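Local coordinates for acetaldehyde dehydrogenase (Acetylating) (Geobacillus thermoglucosidasius, PDB 5J78), which probably catalyses the reversible, coenzyme A-dependent oxidation of acetaldehyde to acetyl-CoA with a nicotinamide cofactor, as an acetylating aldehyde dehydrogenase, at residues A[122-134]-A[459-471]. Sequence-based numbering, arbitrary orientation.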
ATOM      1  N   ASN A 122     -43.444  -6.754  23.006  1.00 27.54           N
ATOM      2  CA  ASN A 122     -42.230  -5.957  23.178  1.00 28.06           C
ATOM      3  C   ASN A 122     -42.342  -4.557  22.567  1.00 17.27           C
ATOM      4  O   ASN A 122     -41.457  -3.739  22.746  1.00 21.95           O
ATOM      5  CB  ASN A 122     -41.031  -6.697  22.566  1.00 28.43           C
ATOM      6  CG  ASN A 122     -40.700  -7.967  23.316  1.00 44.68           C
ATOM      7  OD1 ASN A 122     -40.809  -8.015  24.541  1.00 42.11           O
ATOM      8  ND2 ASN A 122     -40.316  -9.011  22.587  1.00 44.60           N
ATOM      9  N   ARG A 123     -43.430  -4.318  21.839  1.00 16.66           N
ATOM     10  CA  ARG A 123     -43.701  -3.044  21.147  1.00 21.34           C
ATOM     11  C   ARG A 123     -42.568  -2.648  20.183  1.00 18.60           C
ATOM     12  O   ARG A 123     -41.970  -1.577  20.300  1.00 16.62           O
ATOM     13  CB  ARG A 123     -43.968  -1.929  22.166  1.00 19.10           C
ATOM     14  CG  ARG A 123     -45.164  -2.203  23.082  1.00 24.78           C
ATOM     15  CD  ARG A 123     -45.663  -0.936  23.780  1.00 27.96           C
ATOM     16  NE  ARG A 123     -46.465  -0.111  22.882  1.00 34.43           N
ATOM     17  CZ  ARG A 123     -46.939   1.093  23.190  1.00 26.61           C
ATOM     18  NH1 ARG A 123     -46.692   1.637  24.375  1.00 30.30           N
ATOM     19  NH2 ARG A 123     -47.649   1.770  22.307  1.00 35.47           N
ATOM     20  N   VAL A 124     -42.327  -3.525  19.206  1.00 19.10           N
ATOM     21  CA  VAL A 124     -41.262  -3.393  18.221  1.00 14.74           C
ATOM     22  C   VAL A 124     -41.779  -3.868  16.868  1.00 21.24           C
ATOM     23  O   VAL A 124     -42.300  -4.986  16.774  1.00 19.91           O
ATOM     24  CB  VAL A 124     -40.007  -4.249  18.577  1.00 23.90           C
ATOM     25  CG1 VAL A 124     -38.958  -4.203  17.429  1.00 23.68           C
ATOM     26  CG2 VAL A 124     -39.395  -3.812  19.878  1.00 23.21           C
ATOM     27  N   TRP A 125     -41.650  -3.026  15.841  1.00 16.08           N
ATOM     28  CA  TRP A 125     -41.885  -3.441  14.452  1.00 19.68           C
ATOM     29  C   TRP A 125     -40.529  -3.678  13.787  1.00 25.07           C
ATOM     30  O   TRP A 125     -39.593  -2.888  13.975  1.00 22.90           O
ATOM     31  CB  TRP A 125     -42.639  -2.381  13.634  1.00 24.02           C
ATOM     32  CG  TRP A 125     -43.854  -1.827  14.244  1.00 36.32           C
ATOM     33  CD1 TRP A 125     -44.635  -2.403  15.202  1.00 31.61           C
ATOM     34  CD2 TRP A 125     -44.448  -0.559  13.942  1.00 27.61           C
ATOM     35  NE1 TRP A 125     -45.678  -1.573  15.514  1.00 30.90           N
ATOM     36  CE2 TRP A 125     -45.590  -0.435  14.756  1.00 34.07           C
ATOM     37  CE3 TRP A 125     -44.126   0.481  13.062  1.00 22.61           C
ATOM     38  CZ2 TRP A 125     -46.417   0.687  14.717  1.00 33.40           C
ATOM     39  CZ3 TRP A 125     -44.949   1.598  13.019  1.00 26.26           C
ATOM     40  CH2 TRP A 125     -46.079   1.693  13.842  1.00 34.34           C
ATOM     41  N   GLU A 126     -40.433  -4.744  13.005  1.00 21.51           N
ATOM     42  CA  GLU A 126     -39.262  -4.990  12.166  1.00 22.93           C
ATOM     43  C   GLU A 126     -39.544  -4.611  10.727  1.00 20.85           C
ATOM     44  O   GLU A 126     -40.541  -5.053  10.142  1.00 24.40           O
ATOM     45  CB  GLU A 126     -38.849  -6.449  12.226  1.00 19.23           C
ATOM     46  CG  GLU A 126     -38.520  -6.977  13.588  1.00 23.02           C
ATOM     47  CD  GLU A 126     -38.015  -8.432  13.508  1.00 35.97           C
ATOM     48  OE1 GLU A 126     -38.110  -9.033  12.416  1.00 36.69           O
ATOM     49  OE2 GLU A 126     -37.520  -8.963  14.519  1.00 32.61           O
ATOM     50  N   ILE A 127     -38.671  -3.778  10.169  1.00 21.26           N
ATOM     51  CA  ILE A 127     -38.774  -3.345   8.784  1.00 19.33           C
ATOM     52  C   ILE A 127     -37.620  -3.974   8.004  1.00 26.39           C
ATOM     53  O   ILE A 127     -36.467  -3.902   8.440  1.00 19.54           O
ATOM     54  CB  ILE A 127     -38.701  -1.822   8.643  1.00 23.51           C
ATOM     55  CG1 ILE A 127     -39.798  -1.134   9.455  1.00 26.69           C
ATOM     56  CG2 ILE A 127     -38.812  -1.408   7.187  1.00 19.58           C
ATOM     57  CD1 ILE A 127     -39.517   0.354   9.636  1.00 24.38           C
ATOM     58  N   ALA A 128     -37.931  -4.600   6.872  1.00 20.39           N
ATOM     59  CA  ALA A 128     -36.899  -5.134   5.987  1.00 20.43           C
ATOM     60  C   ALA A 128     -36.287  -3.995   5.192  1.00 22.85           C
ATOM     61  O   ALA A 128     -36.998  -3.208   4.560  1.00 22.27           O
ATOM     62  CB  ALA A 128     -37.468  -6.194   5.061  1.00 24.13           C
ATOM     63  N   GLN A 129     -34.964  -3.902   5.243  1.00 20.76           N
ATOM     64  CA  GLN A 129     -34.227  -2.844   4.558  1.00 20.20           C
ATOM     65  C   GLN A 129     -33.161  -3.417   3.612  1.00 19.84           C
ATOM     66  O   GLN A 129     -32.185  -4.003   4.071  1.00 18.62           O
ATOM     67  CB  GLN A 129     -33.555  -1.916   5.574  1.00 19.85           C
ATOM     68  CG  GLN A 129     -32.788  -0.761   4.939  1.00 22.69           C
ATOM     69  CD  GLN A 129     -33.719   0.161   4.143  1.00 45.40           C
ATOM     70  OE1 GLN A 129     -34.764   0.600   4.637  1.00 37.71           O
ATOM     71  NE2 GLN A 129     -33.353   0.433   2.901  1.00 34.24           N
ATOM     72  N   PRO A 130     -33.328  -3.219   2.293  1.00 13.42           N
ATOM     73  CA  PRO A 130     -32.326  -3.727   1.344  1.00 19.46           C
ATOM     74  C   PRO A 130     -30.929  -3.158   1.579  1.00 13.86           C
ATOM     75  O   PRO A 130     -30.814  -1.985   1.905  1.00 17.92           O
ATOM     76  CB  PRO A 130     -32.854  -3.251  -0.016  1.00 18.82           C
ATOM     77  CG  PRO A 130     -34.253  -2.945   0.189  1.00 19.74           C
ATOM     78  CD  PRO A 130     -34.384  -2.463   1.603  1.00 19.59           C
ATOM     79  N   VAL A 131     -29.892  -3.961   1.383  1.00 10.44           N
ATOM     80  CA  VAL A 131     -28.530  -3.486   1.561  1.00 16.16           C
ATOM     81  C   VAL A 131     -28.107  -2.540   0.461  1.00 21.40           C
ATOM     82  O   VAL A 131     -27.186  -1.745   0.658  1.00 18.18           O
ATOM     83  CB  VAL A 131     -27.515  -4.630   1.625  1.00 12.05           C
ATOM     84  CG1 VAL A 131     -27.742  -5.444   2.877  1.00 18.71           C
ATOM     85  CG2 VAL A 131     -27.562  -5.509   0.359  1.00 19.68           C
ATOM     86  N   GLY A 132     -28.771  -2.639  -0.693  1.00 18.60           N
ATOM     87  CA  GLY A 132     -28.529  -1.736  -1.804  1.00 20.65           C
ATOM     88  C   GLY A 132     -27.972  -2.416  -3.051  1.00 19.21           C
ATOM     89  O   GLY A 132     -28.725  -2.977  -3.866  1.00 21.06           O
ATOM     90  N   ILE A 133     -26.660  -2.317  -3.239  1.00 15.10           N
ATOM     91  CA  ILE A 133     -25.994  -2.933  -4.396  1.00 17.79           C
ATOM     92  C   ILE A 133     -25.025  -3.991  -3.913  1.00 16.80           C
ATOM     93  O   ILE A 133     -24.119  -3.697  -3.119  1.00 17.95           O
ATOM     94  CB  ILE A 133     -25.211  -1.908  -5.240  1.00 15.92           C
ATOM     95  CG1 ILE A 133     -26.128  -0.772  -5.669  1.00 19.99           C
ATOM     96  CG2 ILE A 133     -24.553  -2.600  -6.465  1.00 14.93           C
ATOM     97  CD1 ILE A 133     -25.400   0.342  -6.399  1.00 23.64           C
ATOM     98  N   VAL A 134     -25.230  -5.209  -4.392  1.00 18.06           N
ATOM     99  CA  VAL A 134     -24.373  -6.346  -4.060  1.00 12.76           C
ATOM    100  C   VAL A 134     -23.363  -6.565  -5.172  1.00 13.16           C
ATOM    101  O   VAL A 134     -23.707  -6.495  -6.362  1.00 11.63           O
ATOM    102  CB  VAL A 134     -25.182  -7.650  -3.845  1.00 15.96           C
ATOM    103  CG1 VAL A 134     -24.242  -8.837  -3.456  1.00 17.01           C
ATOM    104  CG2 VAL A 134     -26.246  -7.441  -2.775  1.00 16.95           C
ATOM    105  N   HIS A 459     -29.508 -12.755   4.457  1.00 15.82           N
ATOM    106  CA  HIS A 459     -28.202 -12.106   4.585  1.00 18.69           C
ATOM    107  C   HIS A 459     -28.108 -10.827   3.746  1.00 23.45           C
ATOM    108  O   HIS A 459     -27.150 -10.055   3.894  1.00 21.46           O
ATOM    109  CB  HIS A 459     -27.080 -13.087   4.210  1.00 12.73           C
ATOM    110  CG  HIS A 459     -26.999 -14.268   5.127  1.00 23.26           C
ATOM    111  ND1 HIS A 459     -27.550 -15.493   4.816  1.00 19.85           N
ATOM    112  CD2 HIS A 459     -26.491 -14.390   6.378  1.00 18.36           C
ATOM    113  CE1 HIS A 459     -27.361 -16.328   5.820  1.00 20.84           C
ATOM    114  NE2 HIS A 459     -26.712 -15.688   6.779  1.00 21.18           N
ATOM    115  N   LEU A 460     -29.112 -10.582   2.902  1.00 12.18           N
ATOM    116  CA  LEU A 460     -29.082  -9.424   2.006  1.00 14.42           C
ATOM    117  C   LEU A 460     -30.137  -8.342   2.278  1.00 14.70           C
ATOM    118  O   LEU A 460     -30.393  -7.509   1.409  1.00 15.22           O
ATOM    119  CB  LEU A 460     -29.208  -9.910   0.554  1.00 12.66           C
ATOM    120  CG  LEU A 460     -28.072 -10.828   0.123  1.00 15.95           C
ATOM    121  CD1 LEU A 460     -28.242 -11.212  -1.353  1.00 24.72           C
ATOM    122  CD2 LEU A 460     -26.714 -10.199   0.346  1.00 13.79           C
ATOM    123  N   PHE A 461     -30.741  -8.341   3.465  1.00 13.21           N
ATOM    124  CA  PHE A 461     -31.409  -7.140   3.956  1.00 19.91           C
ATOM    125  C   PHE A 461     -31.135  -6.981   5.438  1.00 18.06           C
ATOM    126  O   PHE A 461     -30.961  -7.954   6.167  1.00 19.12           O
ATOM    127  CB  PHE A 461     -32.924  -7.130   3.683  1.00 15.07           C
ATOM    128  CG  PHE A 461     -33.696  -8.281   4.311  1.00 16.62           C
ATOM    129  CD1 PHE A 461     -33.792  -9.514   3.678  1.00 25.29           C
ATOM    130  CD2 PHE A 461     -34.359  -8.113   5.514  1.00 19.86           C
ATOM    131  CE1 PHE A 461     -34.523 -10.578   4.268  1.00 18.53           C
ATOM    132  CE2 PHE A 461     -35.084  -9.156   6.094  1.00 17.22           C
ATOM    133  CZ  PHE A 461     -35.160 -10.384   5.483  1.00 18.36           C
ATOM    134  N   ASN A 462     -31.018  -5.721   5.838  1.00 20.79           N
ATOM    135  CA  ASN A 462     -30.884  -5.344   7.242  1.00 17.47           C
ATOM    136  C   ASN A 462     -32.251  -5.286   7.878  1.00 21.91           C
ATOM    137  O   ASN A 462     -33.239  -5.057   7.182  1.00 19.51           O
ATOM    138  CB  ASN A 462     -30.198  -3.984   7.365  1.00 16.94           C
ATOM    139  CG  ASN A 462     -28.799  -3.967   6.757  1.00 15.00           C
ATOM    140  OD1 ASN A 462     -28.435  -3.043   6.018  1.00 23.83           O
ATOM    141  ND2 ASN A 462     -28.008  -4.970   7.073  1.00 16.72           N
ATOM    142  N   ILE A 463     -32.320  -5.486   9.190  1.00 19.30           N
ATOM    143  CA  ILE A 463     -33.564  -5.262   9.907  1.00 16.54           C
ATOM    144  C   ILE A 463     -33.472  -3.930  10.653  1.00 19.23           C
ATOM    145  O   ILE A 463     -32.533  -3.705  11.427  1.00 22.12           O
ATOM    146  CB  ILE A 463     -33.876  -6.437  10.863  1.00 19.86           C
ATOM    147  CG1 ILE A 463     -34.219  -7.668  10.020  1.00 25.28           C
ATOM    148  CG2 ILE A 463     -35.075  -6.107  11.745  1.00 22.71           C
ATOM    149  CD1 ILE A 463     -34.217  -8.968  10.745  1.00 34.09           C
ATOM    150  N   LYS A 464     -34.416  -3.031  10.354  1.00 18.60           N
ATOM    151  CA  LYS A 464     -34.624  -1.812  11.122  1.00 16.05           C
ATOM    152  C   LYS A 464     -35.701  -2.065  12.169  1.00 21.44           C
ATOM    153  O   LYS A 464     -36.712  -2.717  11.879  1.00 19.81           O
ATOM    154  CB  LYS A 464     -35.036  -0.655  10.209  1.00 17.80           C
ATOM    155  CG  LYS A 464     -34.092  -0.403   9.021  1.00 14.76           C
ATOM    156  CD  LYS A 464     -34.466   0.846   8.232  1.00 22.23           C
ATOM    157  CE  LYS A 464     -35.905   0.800   7.693  1.00 23.46           C
ATOM    158  NZ  LYS A 464     -36.306   2.109   7.087  1.00 24.22           N
ATOM    159  N   ARG A 465     -35.494  -1.569  13.386  1.00 13.81           N
ATOM    160  CA  ARG A 465     -36.454  -1.821  14.465  1.00 19.99           C
ATOM    161  C   ARG A 465     -37.100  -0.526  14.949  1.00 19.86           C
ATOM    162  O   ARG A 465     -36.425   0.387  15.425  1.00 18.12           O
ATOM    163  CB  ARG A 465     -35.760  -2.567  15.604  1.00 18.89           C
ATOM    164  CG  ARG A 465     -35.231  -3.931  15.131  1.00 24.28           C
ATOM    165  CD  ARG A 465     -34.268  -4.561  16.093  1.00 23.30           C
ATOM    166  NE  ARG A 465     -34.023  -5.976  15.783  1.00 24.11           N
ATOM    167  CZ  ARG A 465     -32.995  -6.430  15.062  1.00 22.77           C
ATOM    168  NH1 ARG A 465     -32.096  -5.598  14.550  1.00 16.96           N
ATOM    169  NH2 ARG A 465     -32.861  -7.733  14.849  1.00 21.91           N
ATOM    170  N   VAL A 466     -38.411  -0.439  14.759  1.00 18.06           N
ATOM    171  CA  VAL A 466     -39.211   0.650  15.300  1.00 18.24           C
ATOM    172  C   VAL A 466     -39.637   0.264  16.710  1.00 17.36           C
ATOM    173  O   VAL A 466     -40.417  -0.672  16.883  1.00 19.17           O
ATOM    174  CB  VAL A 466     -40.446   0.922  14.442  1.00 17.83           C
ATOM    175  CG1 VAL A 466     -41.231   2.127  14.996  1.00 18.00           C
ATOM    176  CG2 VAL A 466     -40.044   1.140  12.964  1.00 20.55           C
ATOM    177  N   ALA A 467     -39.135   0.969  17.716  1.00 14.82           N
ATOM    178  CA  ALA A 467     -39.278   0.501  19.094  1.00 14.19           C
ATOM    179  C   ALA A 467     -39.786   1.581  20.013  1.00 16.44           C
ATOM    180  O   ALA A 467     -39.242   2.685  20.051  1.00 17.09           O
ATOM    181  CB  ALA A 467     -37.938  -0.042  19.605  1.00 16.28           C
ATOM    182  N   PHE A 468     -40.830   1.258  20.769  1.00 18.42           N
ATOM    183  CA  PHE A 468     -41.537   2.270  21.545  1.00 23.19           C
ATOM    184  C   PHE A 468     -41.000   2.308  22.967  1.00 15.58           C
ATOM    185  O   PHE A 468     -40.571   1.290  23.516  1.00 15.90           O
ATOM    186  CB  PHE A 468     -43.046   1.990  21.580  1.00 19.00           C
ATOM    187  CG  PHE A 468     -43.750   2.196  20.268  1.00 22.96           C
ATOM    188  CD1 PHE A 468     -43.563   1.308  19.209  1.00 28.27           C
ATOM    189  CD2 PHE A 468     -44.642   3.253  20.109  1.00 27.03           C
ATOM    190  CE1 PHE A 468     -44.230   1.488  17.995  1.00 26.20           C
ATOM    191  CE2 PHE A 468     -45.321   3.441  18.901  1.00 26.59           C
ATOM    192  CZ  PHE A 468     -45.114   2.547  17.841  1.00 22.75           C
ATOM    193  N   GLY A 469     -41.041   3.477  23.574  1.00 15.95           N
ATOM    194  CA  GLY A 469     -40.741   3.588  24.997  1.00 19.35           C
ATOM    195  C   GLY A 469     -41.599   2.668  25.857  1.00 21.97           C
ATOM    196  O   GLY A 469     -42.825   2.725  25.805  1.00 21.29           O
ATOM    197  N   VAL A 470     -40.947   1.806  26.639  1.00 21.10           N
ATOM    198  CA  VAL A 470     -41.650   0.886  27.528  1.00 15.68           C
ATOM    199  C   VAL A 470     -41.067   0.897  28.953  1.00 18.32           C
ATOM    200  O   VAL A 470     -41.572   0.222  29.832  1.00 26.55           O
ATOM    201  CB  VAL A 470     -41.596  -0.592  27.002  1.00 23.32           C
ATOM    202  CG1 VAL A 470     -42.237  -0.722  25.637  1.00 22.24           C
ATOM    203  CG2 VAL A 470     -40.174  -1.090  26.930  1.00 28.85           C
ATOM    204  N   ARG A 471     -39.986   1.635  29.171  1.00 21.40           N
ATOM    205  CA  ARG A 471     -39.330   1.674  30.482  1.00 21.93           C
ATOM    206  C   ARG A 471     -38.852   3.091  30.750  1.00 25.89           C
ATOM    207  O   ARG A 471     -38.597   3.844  29.805  1.00 20.65           O
ATOM    208  CB  ARG A 471     -38.128   0.703  30.548  1.00 26.68           C
ATOM    209  CG  ARG A 471     -38.468  -0.759  30.828  1.00 27.49           C
ATOM    210  CD  ARG A 471     -37.209  -1.621  30.921  1.00 19.02           C
ATOM    211  NE  ARG A 471     -36.448  -1.650  29.664  1.00 29.64           N
ATOM    212  CZ  ARG A 471     -36.752  -2.393  28.599  1.00 25.38           C
ATOM    213  NH1 ARG A 471     -37.813  -3.187  28.596  1.00 22.00           N
ATOM    214  NH2 ARG A 471     -35.983  -2.340  27.523  1.00 26.17           N
TER
HETATM  215  O   HOH W   1     -39.830  -1.273  22.751  1.00 13.64           O
HETATM  216  O   HOH W   2     -45.347   1.252  26.618  1.00 41.13           O
HETATM  217  O   HOH W   3     -36.372  -7.648  16.447  1.00 36.00           O
HETATM  218  O   HOH W   4     -34.577   3.184   4.562  1.00 37.23           O
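With CG beside the backbone N in both residues (chi1 -49° in Trp-125, -70° in Phe-468), the two aromatic rings lean together on one face of an antiparallel strand pair. The stack is edge-to-face: CE1 and CZ of Phe-468 approach one face of the indole near its rim, CZ lying 3.9 Å from Trp-125 CZ2, and the planes stand at 65°. CB and CD2 of Phe-468 lie over one face of the Arg-123 guanidinium, toward its rim, with CD2 4.0 Å from NH2. An alanine in place of Phe-468 would probably leave the indole face without its aromatic partner.

The aromatic pair opens a row that continues through Val-466, Ile-127 and Lys-464 to Gln-129. Ile-127 CD1 presses tightly on Val-466 CG2, at 3.5 Å, while its CG2 rests against the aliphatic part of Lys-464. That lysine bends at chi3, bringing NZ to a weak hydrogen bond with Gln-129 OE1 that water 4 also spans; its stronger partners are the carbonyls of Lys-413 and Ile-411 of the second subunit.

On the reverse face, Ile-463 CG2 lies over the centre of the Arg-465 guanidinium and touches Glu-126 CB at 3.8 Å. Water 3 links Arg-465 NE to Glu-126 OE2, whereas the direct salt bridges run elsewhere: Glu-126 to Arg-117, Arg-465 to Asp-453 of the second subunit.

Seven backbone hydrogen bonds, from Phe-468 N to Arg-123 O (3.1 Å) through Asn-462 N to Gln-129 O (2.7 Å), zip the strands together. Residues 465-468 also pair in parallel with a strand of the second subunit, the arrangement expected of an aldehyde dehydrogenase oligomerisation arm. Backbone bonds and the Trp-125, Val-466 and Ile-127 row thus join the strands, while Lys-464 NZ and the Arg-465 guanidinium make the pair part of the subunit interface.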